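Local coordinates for protein scribble homolog (Homo sapiens, PDB 6EEY), which probably acts as a cell-polarity scaffold that binds C-terminal PDZ ligands of the alpha1D-adrenergic receptor, here represented by its fourth PDZ domain, at residues I19-G24 with L74-A79. The protein carries 1 engineered substitution. Residues are numbered along the deposited sequence; the frame is centred on the assembly and turned at random.
Sequences ISIRGG and LTHGEA
Ile21 meets His76 and Ala79 in a strand-to-helix packing contact, partly bridged by water, between strand 19-23 and the first turn of helix 76-83. The apolar part is small and close. CD1 of Ile21 reaches CB of Ala79 at 3.5 Å. One carbon back, CG1 of Ile21 lies 3.6 Å from CE1 of His76. This CG1 sits between the backbone N and the carbonyl carbon (chi1 56°), and chi2 near 170° extends CD1 onward to the alanine methyl. The imidazole comes from the other direction. His76 CG is anti to its backbone N (chi1 179°), which carries the ring from the helix toward the strand. Ile21 O lies in the plane of the ring at its edge, 3.2 Å from CE1 of His76, a close approach that is not a hydrogen bond. A water, also in the ring plane, sits 2.8 Å from ND1 of His76. It donates to Gly23 O at 3.1 Å and so ties the exposed ring to the end of the strand. In PDZ domains, the groove between this strand and this helix receives the C-terminus of the ligand. A histidine at the first position of the helix is the mark of class I domains, so His76 is probably the residue that would meet the Ser or Thr two places before the C-terminal residue of the peptide. Leu83, one turn after Ala79, also packs on Ile21. Cutting Ile21 back to an alanine removes CG1 and CD1, which is likely to leave the Ala79 methyl without this partner and the His76 ring less firmly placed. Where the helix begins, Thr75 and Glu78 form a capping box: Glu78 N donates to Thr75 OG1 at 3.2 Å, while Glu78 OE1 accepts from both Thr75 N and Thr75 OG1.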
loop_
_atom_site.group_PDB
_atom_site.type_symbol
_atom_site.label_atom_id
_atom_site.label_comp_id
_atom_site.label_asym_id
_atom_site.label_seq_id
_atom_site.Cartn_x
_atom_site.Cartn_y
_atom_site.Cartn_z
ATOM N N ILE A 19 -0.731 -6.229 -4.737
ATOM C CA ILE A 19 -0.354 -6.467 -3.354
ATOM C C ILE A 19 -1.605 -6.546 -2.513
ATOM O O ILE A 19 -2.660 -6.031 -2.872
ATOM C CB ILE A 19 0.592 -5.406 -2.781
ATOM C CG1 ILE A 19 -0.055 -4.026 -2.739
ATOM C CG2 ILE A 19 1.869 -5.381 -3.585
ATOM C CD1 ILE A 19 0.747 -3.017 -1.944
ATOM N N SER A 20 -1.485 -7.210 -1.378
ATOM C CA SER A 20 -2.494 -7.177 -0.336
ATOM C C SER A 20 -1.963 -6.324 0.797
ATOM O O SER A 20 -0.760 -6.278 1.047
ATOM C CB SER A 20 -2.784 -8.570 0.193
ATOM O OG SER A 20 -2.912 -9.476 -0.880
ATOM N N ILE A 21 -2.876 -5.658 1.485
ATOM C CA ILE A 21 -2.529 -4.772 2.581
ATOM C C ILE A 21 -3.330 -5.129 3.818
ATOM O O ILE A 21 -4.411 -5.713 3.746
ATOM C CB ILE A 21 -2.715 -3.283 2.223
ATOM C CG1 ILE A 21 -4.149 -3.017 1.764
ATOM C CG2 ILE A 21 -1.708 -2.893 1.157
ATOM C CD1 ILE A 21 -4.485 -1.556 1.634
ATOM N N ARG A 22 -2.786 -4.742 4.960
ATOM C CA ARG A 22 -3.455 -4.873 6.237
ATOM C C ARG A 22 -3.228 -3.596 7.020
ATOM O O ARG A 22 -2.357 -2.787 6.696
ATOM C CB ARG A 22 -2.902 -6.048 7.038
ATOM C CG ARG A 22 -1.439 -5.905 7.349
ATOM C CD ARG A 22 -0.893 -7.064 8.185
ATOM N NE ARG A 22 0.536 -6.907 8.385
ATOM C CZ ARG A 22 1.090 -6.130 9.311
ATOM N NH1 ARG A 22 2.405 -6.029 9.378
ATOM N NH2 ARG A 22 0.338 -5.443 10.162
ATOM N N GLY A 23 -3.996 -3.435 8.094
ATOM C CA GLY A 23 -3.806 -2.343 9.019
ATOM C C GLY A 23 -4.828 -1.256 8.838
ATOM O O GLY A 23 -5.947 -1.517 8.392
ATOM N N GLY A 24 -4.452 -0.027 9.151
ATOM C CA GLY A 24 -5.396 1.070 9.133
ATOM C C GLY A 24 -6.021 1.308 10.489
ATOM O O GLY A 24 -5.583 0.785 11.516
ATOM N N LEU A 74 -7.776 6.236 5.672
ATOM C CA LEU A 74 -8.610 5.675 4.627
ATOM C C LEU A 74 -9.111 4.304 5.044
ATOM O O LEU A 74 -8.439 3.577 5.772
ATOM C CB LEU A 74 -7.843 5.523 3.318
ATOM C CG LEU A 74 -7.423 6.830 2.653
ATOM C CD1 LEU A 74 -6.825 6.580 1.277
ATOM C CD2 LEU A 74 -8.588 7.802 2.530
ATOM N N THR A 75 -10.293 3.947 4.575
ATOM C CA THR A 75 -10.731 2.581 4.771
ATOM C C THR A 75 -9.874 1.647 3.926
ATOM O O THR A 75 -9.244 2.043 2.936
ATOM C CB THR A 75 -12.193 2.382 4.375
ATOM O OG1 THR A 75 -12.341 2.638 2.978
ATOM C CG2 THR A 75 -13.111 3.277 5.169
ATOM N N HIS A 76 -9.888 0.383 4.312
ATOM C CA HIS A 76 -9.187 -0.633 3.555
ATOM C C HIS A 76 -9.603 -0.605 2.096
ATOM O O HIS A 76 -8.758 -0.670 1.196
ATOM C CB HIS A 76 -9.504 -1.984 4.177
ATOM C CG HIS A 76 -8.868 -3.119 3.473
ATOM N ND1 HIS A 76 -7.559 -3.477 3.686
ATOM C CD2 HIS A 76 -9.336 -3.936 2.508
ATOM C CE1 HIS A 76 -7.258 -4.501 2.907
ATOM N NE2 HIS A 76 -8.314 -4.789 2.173
ATOM N N GLY A 77 -10.904 -0.506 1.839
ATOM C CA GLY A 77 -11.385 -0.543 0.474
ATOM C C GLY A 77 -10.921 0.644 -0.337
ATOM O O GLY A 77 -10.667 0.524 -1.535
ATOM N N GLU A 78 -10.822 1.812 0.293
ATOM C CA GLU A 78 -10.340 2.982 -0.420
ATOM C C GLU A 78 -8.856 2.862 -0.736
ATOM O O GLU A 78 -8.390 3.305 -1.797
ATOM C CB GLU A 78 -10.567 4.227 0.413
ATOM C CG GLU A 78 -11.998 4.673 0.484
ATOM C CD GLU A 78 -12.200 5.739 1.539
ATOM O OE1 GLU A 78 -12.104 5.409 2.745
ATOM O OE2 GLU A 78 -12.407 6.910 1.161
ATOM N N ALA A 79 -8.091 2.278 0.173
ATOM C CA ALA A 79 -6.676 2.054 -0.103
ATOM C C ALA A 79 -6.501 1.045 -1.218
ATOM O O ALA A 79 -5.681 1.236 -2.116
ATOM C CB ALA A 79 -5.977 1.592 1.169
HETATM O O HOH W 1 -5.816 -2.043 5.291
#